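Local coordinates for protein putative creatinine amidohydrolase (Bacteroides fragilis, PDB 3LUB) that probably hydrolyses carbon-nitrogen bonds in linear amides, as a zinc-binding member of the creatininase superfamily, at residues Phe111-Ile116 against Asp138-Ala143; Ser105-Gly110 against Phe134-Phe139. All blocks are in the same frame, centred on the assembly; numbering follows the deposited sequence.

From the N terminus, helix 92-108 ends in a tight turn at G110 and passes almost at once into strand 113-118; helix 126-135 follows, and a short turn leads into strand 140-145. Interaction 2 closes the first loop, tying the end of helix 92-108 to the turn after helix 126-135. Interaction 1 starts one residue after 105-110 ends, while its second segment overlaps the end of 134-139, and it pairs the two strands of the beta-alpha-beta unit. The two contacts cross rather than nest, their second segments sharing D138 and F139. They also touch directly: R112 NH1 probably bonds to H107 O, and F111 N to L106 O.

Interaction 1. Residues Phe111-Ile116 against Asp138-Ala143; sequences FRKLLI and DFLIAA
R112 folds over the start of 138-143. Its CB and CG lie against D138 O, and CD comes closest to that oxygen, at 3.4 Å. With CG anti to the carbonyl carbon (chi1 -59°) and a bend at chi2, the chain brings NE to D138 OD2, a long salt bridge of 3.5 Å with the two planes turned 51° apart. At the tip, NH1 donates to F111 O at 2.7 Å, in the guanidinium plane, and also bonds to H107 O, which fixes the group's rotation; D138 has its stronger partner in H107. The backbone of R112 covers one face of the F139 ring, where its CA makes a CH-pi contact, while L114 CB meets the ring edge at CE1 (3.6 Å). Beyond, the strands run parallel, joined by four backbone bonds from L140 N to R112 O (2.8 Å) through I116 N to A142 O. I141 CG2 touches I116 CD1 at 3.8 Å, and on the other sheet face L115 CD1 rests on A142 CB. Strand 113-118 is flanked by strand 23-28; helix 92-108 packs on the L114 and I141 side, and helix 226-249 on the L115 and L140 side.

Interaction 2. Residues Ser105-Gly110 against Phe134-Phe139; sequences SLHVQG and FEYPDF
The imidazole of H107 has the Y136 ring over one face and, around its edge, the D138 carboxylate and the ring of F139. Structurally this is helix-end packing beside a parallel alpha/beta sheet: helix 92-108 finishes in a Schellman motif, with G110 at positive phi, and its last turn faces the type I beta turn Y136-F139 that leads from helix 126-135 into the next strand. Y136 CD1 sits 3.6 Å above the imidazole plane, nearer the ring's margin than its centre; the two planes make 50°, an oblique aromatic pair rather than a stack. At the edge, H107 CD2 lies 3.7 Å from F139 CD2, and the two side chains pass one another, running in opposing directions. The F139 ring also takes L106 CB near its plane, at 4.1 Å from CZ, so consecutive residues of the helix meet one ring along its edge. Y136 also packs on V103 and S104 of helix 92-108. H107 extends toward the turn because CG is anti to the backbone N (chi1 -167°). On the far side of helix 92-108, S105 and Q109 bond to a neighbouring subunit, so this helix end is held both within the chain and at a subunit interface. The contact lies away from the zinc sites and joins a helix end to the turn before strand 140-145. D138 and H107 form a His-carboxylate hydrogen bond: H107 NE2 donates to D138 OD1, with a second, weak bond to D138 OD2 at 3.2 Å. The stronger bond, from H107 NE2 to D138 OD1, measures 2.9 Å and meets the oxygen on its syn side, 29° out of the carboxylate plane.

Interaction 1. Residues Phe111-Ile116 against Asp138-Ala143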
ATOM      1  N   PHE F 111      26.293   4.994   6.045  1.00 21.02           N
ATOM      2  CA  PHE F 111      26.494   3.634   6.521  1.00 19.71           C
ATOM      3  C   PHE F 111      26.119   2.642   5.448  1.00 20.26           C
ATOM      4  O   PHE F 111      25.230   2.903   4.634  1.00 21.34           O
ATOM      5  CB  PHE F 111      25.687   3.376   7.814  1.00 21.95           C
ATOM      6  CG  PHE F 111      26.075   4.292   8.919  1.00 17.82           C
ATOM      7  CD1 PHE F 111      27.363   4.241   9.444  1.00 21.47           C
ATOM      8  CD2 PHE F 111      25.193   5.254   9.399  1.00 20.32           C
ATOM      9  CE1 PHE F 111      27.750   5.097  10.443  1.00 19.70           C
ATOM     10  CE2 PHE F 111      25.602   6.145  10.397  1.00 20.72           C
ATOM     11  CZ  PHE F 111      26.880   6.052  10.915  1.00 22.44           C
ATOM     12  N   ARG F 112      26.790   1.498   5.464  1.00 19.84           N
ATOM     13  CA  ARG F 112      26.629   0.481   4.438  1.00 21.33           C
ATOM     14  C   ARG F 112      26.593  -0.927   4.941  1.00 20.47           C
ATOM     15  O   ARG F 112      26.573  -1.815   4.127  1.00 21.20           O
ATOM     16  CB  ARG F 112      27.775   0.584   3.424  1.00 20.84           C
ATOM     17  CG  ARG F 112      27.860   1.930   2.735  1.00 21.05           C
ATOM     18  CD  ARG F 112      26.621   2.156   1.845  1.00 22.73           C
ATOM     19  NE  ARG F 112      26.675   3.389   1.065  1.00 21.89           N
ATOM     20  CZ  ARG F 112      26.185   4.556   1.451  1.00 20.48           C
ATOM     21  NH1 ARG F 112      25.605   4.697   2.632  1.00 22.55           N
ATOM     22  NH2 ARG F 112      26.279   5.604   0.660  1.00 19.79           N
ATOM     23  N   LYS F 113      26.587  -1.162   6.246  1.00 19.59           N
ATOM     24  CA  LYS F 113      26.582  -2.503   6.796  1.00 20.24           C
ATOM     25  C   LYS F 113      25.709  -2.546   8.046  1.00 19.92           C
ATOM     26  O   LYS F 113      25.906  -1.737   8.991  1.00 19.65           O
ATOM     27  CB  LYS F 113      28.003  -2.903   7.179  1.00 21.77           C
ATOM     28  CG  LYS F 113      28.926  -2.928   6.010  1.00 27.22           C
ATOM     29  CD  LYS F 113      30.328  -3.244   6.416  1.00 35.64           C
ATOM     30  CE  LYS F 113      31.202  -3.472   5.179  1.00 39.51           C
ATOM     31  NZ  LYS F 113      32.644  -3.368   5.569  1.00 42.87           N
ATOM     32  N   LEU F 114      24.760  -3.483   8.059  1.00 18.84           N
ATOM     33  CA  LEU F 114      23.804  -3.595   9.150  1.00 18.64           C
ATOM     34  C   LEU F 114      23.595  -5.044   9.493  1.00 17.92           C
ATOM     35  O   LEU F 114      23.422  -5.872   8.605  1.00 19.13           O
ATOM     36  CB  LEU F 114      22.450  -2.955   8.727  1.00 19.99           C
ATOM     37  CG  LEU F 114      21.223  -3.074   9.632  1.00 15.90           C
ATOM     38  CD1 LEU F 114      21.348  -2.284  10.953  1.00 11.93           C
ATOM     39  CD2 LEU F 114      19.940  -2.648   8.875  1.00 18.03           C
ATOM     40  N   LEU F 115      23.606  -5.364  10.785  1.00 18.23           N
ATOM     41  CA  LEU F 115      23.163  -6.665  11.260  1.00 17.17           C
ATOM     42  C   LEU F 115      21.895  -6.484  12.053  1.00 17.42           C
ATOM     43  O   LEU F 115      21.874  -5.697  12.994  1.00 18.38           O
ATOM     44  CB  LEU F 115      24.207  -7.333  12.140  1.00 17.92           C
ATOM     45  CG  LEU F 115      23.748  -8.667  12.747  1.00 18.73           C
ATOM     46  CD1 LEU F 115      23.739  -9.724  11.666  1.00 16.44           C
ATOM     47  CD2 LEU F 115      24.550  -9.076  13.943  1.00 18.35           C
ATOM     48  N   ILE F 116      20.860  -7.232  11.681  1.00 17.13           N
ATOM     49  CA  ILE F 116      19.643  -7.353  12.477  1.00 17.69           C
ATOM     50  C   ILE F 116      19.820  -8.520  13.447  1.00 18.40           C
ATOM     51  O   ILE F 116      19.967  -9.648  13.012  1.00 17.72           O
ATOM     52  CB  ILE F 116      18.357  -7.591  11.612  1.00 18.57           C
ATOM     53  CG1 ILE F 116      18.201  -6.483  10.546  1.00 19.55           C
ATOM     54  CG2 ILE F 116      17.144  -7.640  12.517  1.00 12.55           C
ATOM     55  CD1 ILE F 116      17.272  -6.823   9.375  1.00 17.83           C
ATOM     56  N   ASP F 138      24.385  -1.321  -2.585  1.00 25.68           N
ATOM     57  CA  ASP F 138      25.632  -1.053  -1.874  1.00 26.05           C
ATOM     58  C   ASP F 138      25.535  -1.205  -0.330  1.00 24.65           C
ATOM     59  O   ASP F 138      26.512  -0.936   0.383  1.00 23.42           O
ATOM     60  CB  ASP F 138      26.170   0.357  -2.250  1.00 27.04           C
ATOM     61  CG  ASP F 138      25.152   1.506  -1.998  1.00 33.89           C
ATOM     62  OD1 ASP F 138      23.942   1.277  -1.685  1.00 32.86           O
ATOM     63  OD2 ASP F 138      25.581   2.671  -2.162  1.00 44.14           O
ATOM     64  N   PHE F 139      24.380  -1.667   0.171  1.00 23.49           N
ATOM     65  CA  PHE F 139      24.096  -1.716   1.612  1.00 21.41           C
ATOM     66  C   PHE F 139      23.958  -3.176   2.039  1.00 21.05           C
ATOM     67  O   PHE F 139      23.066  -3.861   1.611  1.00 22.05           O
ATOM     68  CB  PHE F 139      22.830  -0.908   1.910  1.00 22.64           C
ATOM     69  CG  PHE F 139      22.659  -0.523   3.363  1.00 22.60           C
ATOM     70  CD1 PHE F 139      22.294  -1.450   4.305  1.00 30.27           C
ATOM     71  CD2 PHE F 139      22.821   0.788   3.769  1.00 25.21           C
ATOM     72  CE1 PHE F 139      22.144  -1.081   5.631  1.00 32.14           C
ATOM     73  CE2 PHE F 139      22.658   1.154   5.090  1.00 24.08           C
ATOM     74  CZ  PHE F 139      22.329   0.231   6.016  1.00 23.59           C
ATOM     75  N   LEU F 140      24.877  -3.653   2.862  1.00 21.22           N
ATOM     76  CA  LEU F 140      24.884  -5.031   3.309  1.00 21.82           C
ATOM     77  C   LEU F 140      24.007  -5.185   4.556  1.00 21.26           C
ATOM     78  O   LEU F 140      24.265  -4.536   5.554  1.00 22.16           O
ATOM     79  CB  LEU F 140      26.313  -5.421   3.644  1.00 22.37           C
ATOM     80  CG  LEU F 140      26.570  -6.858   4.089  1.00 25.28           C
ATOM     81  CD1 LEU F 140      26.152  -7.833   2.998  1.00 23.36           C
ATOM     82  CD2 LEU F 140      28.052  -7.043   4.470  1.00 23.05           C
ATOM     83  N   ILE F 141      22.998  -6.052   4.496  1.00 20.22           N
ATOM     84  CA  ILE F 141      22.154  -6.371   5.641  1.00 19.19           C
ATOM     85  C   ILE F 141      22.215  -7.871   5.926  1.00 19.28           C
ATOM     86  O   ILE F 141      21.814  -8.684   5.080  1.00 19.37           O
ATOM     87  CB  ILE F 141      20.672  -5.971   5.394  1.00 19.96           C
ATOM     88  CG1 ILE F 141      20.560  -4.545   4.864  1.00 20.79           C
ATOM     89  CG2 ILE F 141      19.833  -6.133   6.679  1.00 17.73           C
ATOM     90  CD1 ILE F 141      19.129  -4.114   4.645  1.00 20.17           C
ATOM     91  N   ALA F 142      22.714  -8.238   7.121  1.00 19.41           N
ATOM     92  CA  ALA F 142      22.684  -9.618   7.622  1.00 18.42           C
ATOM     93  C   ALA F 142      21.593  -9.758   8.695  1.00 18.38           C
ATOM     94  O   ALA F 142      21.153  -8.757   9.255  1.00 18.49           O
ATOM     95  CB  ALA F 142      24.050 -10.025   8.179  1.00 16.16           C
ATOM     96  N   ALA F 143      21.152 -10.994   8.957  1.00 17.85           N
ATOM     97  CA  ALA F 143      20.204 -11.265  10.036  1.00 18.35           C
ATOM     98  C   ALA F 143      20.601 -12.507  10.808  1.00 19.28           C
ATOM     99  O   ALA F 143      21.044 -13.507  10.214  1.00 19.46           O
ATOM    100  CB  ALA F 143      18.744 -11.415   9.511  1.00 16.32           C
TER

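Interaction 2. Residues Ser105-Gly110 against Phe134-Phe139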
ATOM      1  N   SER F 105      17.443   5.993   6.156  1.00 18.00           N
ATOM      2  CA  SER F 105      18.159   6.952   7.016  1.00 18.09           C
ATOM      3  C   SER F 105      19.633   6.625   7.166  1.00 17.33           C
ATOM      4  O   SER F 105      20.486   7.451   6.857  1.00 17.52           O
ATOM      5  CB  SER F 105      17.496   7.030   8.388  1.00 18.62           C
ATOM      6  OG  SER F 105      16.275   7.735   8.291  1.00 20.65           O
ATOM      7  N   LEU F 106      19.938   5.401   7.577  1.00 17.76           N
ATOM      8  CA  LEU F 106      21.343   4.975   7.701  1.00 17.56           C
ATOM      9  C   LEU F 106      22.134   5.124   6.379  1.00 18.78           C
ATOM     10  O   LEU F 106      23.300   5.470   6.368  1.00 18.29           O
ATOM     11  CB  LEU F 106      21.440   3.535   8.191  1.00 15.69           C
ATOM     12  CG  LEU F 106      20.867   3.155   9.561  1.00 17.10           C
ATOM     13  CD1 LEU F 106      21.009   1.672   9.737  1.00 13.93           C
ATOM     14  CD2 LEU F 106      21.531   3.872  10.704  1.00 12.56           C
ATOM     15  N   HIS F 107      21.487   4.852   5.254  1.00 19.89           N
ATOM     16  CA  HIS F 107      22.147   5.009   3.966  1.00 21.30           C
ATOM     17  C   HIS F 107      22.484   6.473   3.667  1.00 21.12           C
ATOM     18  O   HIS F 107      23.569   6.770   3.183  1.00 22.71           O
ATOM     19  CB  HIS F 107      21.280   4.416   2.841  1.00 23.64           C
ATOM     20  CG  HIS F 107      22.015   4.260   1.545  1.00 21.97           C
ATOM     21  ND1 HIS F 107      22.173   5.302   0.661  1.00 24.61           N
ATOM     22  CD2 HIS F 107      22.666   3.203   1.008  1.00 24.13           C
ATOM     23  CE1 HIS F 107      22.879   4.890  -0.373  1.00 27.29           C
ATOM     24  NE2 HIS F 107      23.196   3.623  -0.183  1.00 25.36           N
ATOM     25  N   VAL F 108      21.550   7.387   3.916  1.00 21.83           N
ATOM     26  CA  VAL F 108      21.802   8.813   3.743  1.00 22.34           C
ATOM     27  C   VAL F 108      22.991   9.246   4.609  1.00 22.37           C
ATOM     28  O   VAL F 108      23.780  10.128   4.226  1.00 22.44           O
ATOM     29  CB  VAL F 108      20.552   9.639   4.123  1.00 26.30           C
ATOM     30  CG1 VAL F 108      20.898  11.093   4.460  1.00 28.71           C
ATOM     31  CG2 VAL F 108      19.531   9.570   3.015  1.00 30.28           C
ATOM     32  N   GLN F 109      23.110   8.638   5.783  1.00 21.46           N
ATOM     33  CA  GLN F 109      24.168   8.986   6.743  1.00 21.77           C
ATOM     34  C   GLN F 109      25.553   8.459   6.371  1.00 23.08           C
ATOM     35  O   GLN F 109      26.510   8.823   7.026  1.00 23.44           O
ATOM     36  CB  GLN F 109      23.802   8.505   8.157  1.00 21.83           C
ATOM     37  CG  GLN F 109      22.556   9.186   8.699  1.00 18.55           C
ATOM     38  CD  GLN F 109      21.873   8.400   9.793  1.00 16.49           C
ATOM     39  OE1 GLN F 109      22.441   7.486  10.382  1.00 20.68           O
ATOM     40  NE2 GLN F 109      20.648   8.761  10.069  1.00 16.69           N
ATOM     41  N   GLY F 110      25.631   7.575   5.362  1.00 22.86           N
ATOM     42  CA  GLY F 110      26.900   7.022   4.851  1.00 22.15           C
ATOM     43  C   GLY F 110      27.190   5.589   5.262  1.00 22.17           C
ATOM     44  O   GLY F 110      28.205   5.009   4.851  1.00 21.67           O
ATOM     45  N   PHE F 134      17.926  -5.022  -3.735  1.00 24.49           N
ATOM     46  CA  PHE F 134      17.745  -4.443  -5.046  1.00 25.57           C
ATOM     47  C   PHE F 134      17.597  -2.921  -4.995  1.00 26.42           C
ATOM     48  O   PHE F 134      18.033  -2.231  -5.903  1.00 27.41           O
ATOM     49  CB  PHE F 134      16.513  -5.076  -5.712  1.00 26.97           C
ATOM     50  CG  PHE F 134      16.675  -6.549  -6.016  1.00 27.60           C
ATOM     51  CD1 PHE F 134      17.692  -6.985  -6.839  1.00 28.85           C
ATOM     52  CD2 PHE F 134      15.811  -7.488  -5.488  1.00 25.18           C
ATOM     53  CE1 PHE F 134      17.859  -8.331  -7.112  1.00 27.71           C
ATOM     54  CE2 PHE F 134      15.974  -8.828  -5.756  1.00 25.01           C
ATOM     55  CZ  PHE F 134      16.986  -9.251  -6.572  1.00 27.05           C
ATOM     56  N   GLU F 135      16.967  -2.408  -3.938  1.00 27.36           N
ATOM     57  CA  GLU F 135      16.793  -0.962  -3.765  1.00 30.35           C
ATOM     58  C   GLU F 135      18.092  -0.294  -3.347  1.00 25.86           C
ATOM     59  O   GLU F 135      18.342   0.836  -3.739  1.00 25.31           O
ATOM     60  CB  GLU F 135      15.791  -0.621  -2.655  1.00 29.76           C
ATOM     61  CG  GLU F 135      14.326  -0.904  -2.869  1.00 42.59           C
ATOM     62  CD  GLU F 135      13.494  -0.243  -1.744  1.00 44.14           C
ATOM     63  OE1 GLU F 135      13.368   1.015  -1.743  1.00 64.42           O
ATOM     64  OE2 GLU F 135      13.005  -0.969  -0.843  1.00 59.88           O
ATOM     65  N   TYR F 136      18.873  -0.957  -2.493  1.00 23.32           N
ATOM     66  CA  TYR F 136      20.129  -0.418  -1.974  1.00 22.19           C
ATOM     67  C   TYR F 136      21.222  -1.463  -2.188  1.00 23.25           C
ATOM     68  O   TYR F 136      21.636  -2.148  -1.208  1.00 20.99           O
ATOM     69  CB  TYR F 136      20.011  -0.125  -0.455  1.00 22.71           C
ATOM     70  CG  TYR F 136      18.948   0.901  -0.077  1.00 20.17           C
ATOM     71  CD1 TYR F 136      19.236   2.264  -0.040  1.00 24.86           C
ATOM     72  CD2 TYR F 136      17.667   0.503   0.239  1.00 24.01           C
ATOM     73  CE1 TYR F 136      18.249   3.194   0.283  1.00 25.03           C
ATOM     74  CE2 TYR F 136      16.679   1.414   0.559  1.00 22.38           C
ATOM     75  CZ  TYR F 136      16.976   2.742   0.597  1.00 24.55           C
ATOM     76  OH  TYR F 136      15.989   3.597   0.949  1.00 21.41           O
ATOM     77  N   PRO F 137      21.682  -1.622  -3.449  1.00 24.51           N
ATOM     78  CA  PRO F 137      22.682  -2.660  -3.779  1.00 25.86           C
ATOM     79  C   PRO F 137      24.090  -2.492  -3.126  1.00 25.62           C
ATOM     80  O   PRO F 137      24.843  -3.446  -3.057  1.00 27.25           O
ATOM     81  CB  PRO F 137      22.746  -2.630  -5.306  1.00 24.37           C
ATOM     82  CG  PRO F 137      22.169  -1.363  -5.712  1.00 25.86           C
ATOM     83  CD  PRO F 137      21.269  -0.858  -4.634  1.00 26.17           C
ATOM     84  N   ASP F 138      24.385  -1.321  -2.585  1.00 25.68           N
ATOM     85  CA  ASP F 138      25.632  -1.053  -1.874  1.00 26.05           C
ATOM     86  C   ASP F 138      25.535  -1.205  -0.330  1.00 24.65           C
ATOM     87  O   ASP F 138      26.512  -0.936   0.383  1.00 23.42           O
ATOM     88  CB  ASP F 138      26.170   0.357  -2.250  1.00 27.04           C
ATOM     89  CG  ASP F 138      25.152   1.506  -1.998  1.00 33.89           C
ATOM     90  OD1 ASP F 138      23.942   1.277  -1.685  1.00 32.86           O
ATOM     91  OD2 ASP F 138      25.581   2.671  -2.162  1.00 44.14           O
ATOM     92  N   PHE F 139      24.380  -1.667   0.171  1.00 23.49           N
ATOM     93  CA  PHE F 139      24.096  -1.716   1.612  1.00 21.41           C
ATOM     94  C   PHE F 139      23.958  -3.176   2.039  1.00 21.05           C
ATOM     95  O   PHE F 139      23.066  -3.861   1.611  1.00 22.05           O
ATOM     96  CB  PHE F 139      22.830  -0.908   1.910  1.00 22.64           C
ATOM     97  CG  PHE F 139      22.659  -0.523   3.363  1.00 22.60           C
ATOM     98  CD1 PHE F 139      22.294  -1.450   4.305  1.00 30.27           C
ATOM     99  CD2 PHE F 139      22.821   0.788   3.769  1.00 25.21           C
ATOM    100  CE1 PHE F 139      22.144  -1.081   5.631  1.00 32.14           C
ATOM    101  CE2 PHE F 139      22.658   1.154   5.090  1.00 24.08           C
ATOM    102  CZ  PHE F 139      22.329   0.231   6.016  1.00 23.59           C
TER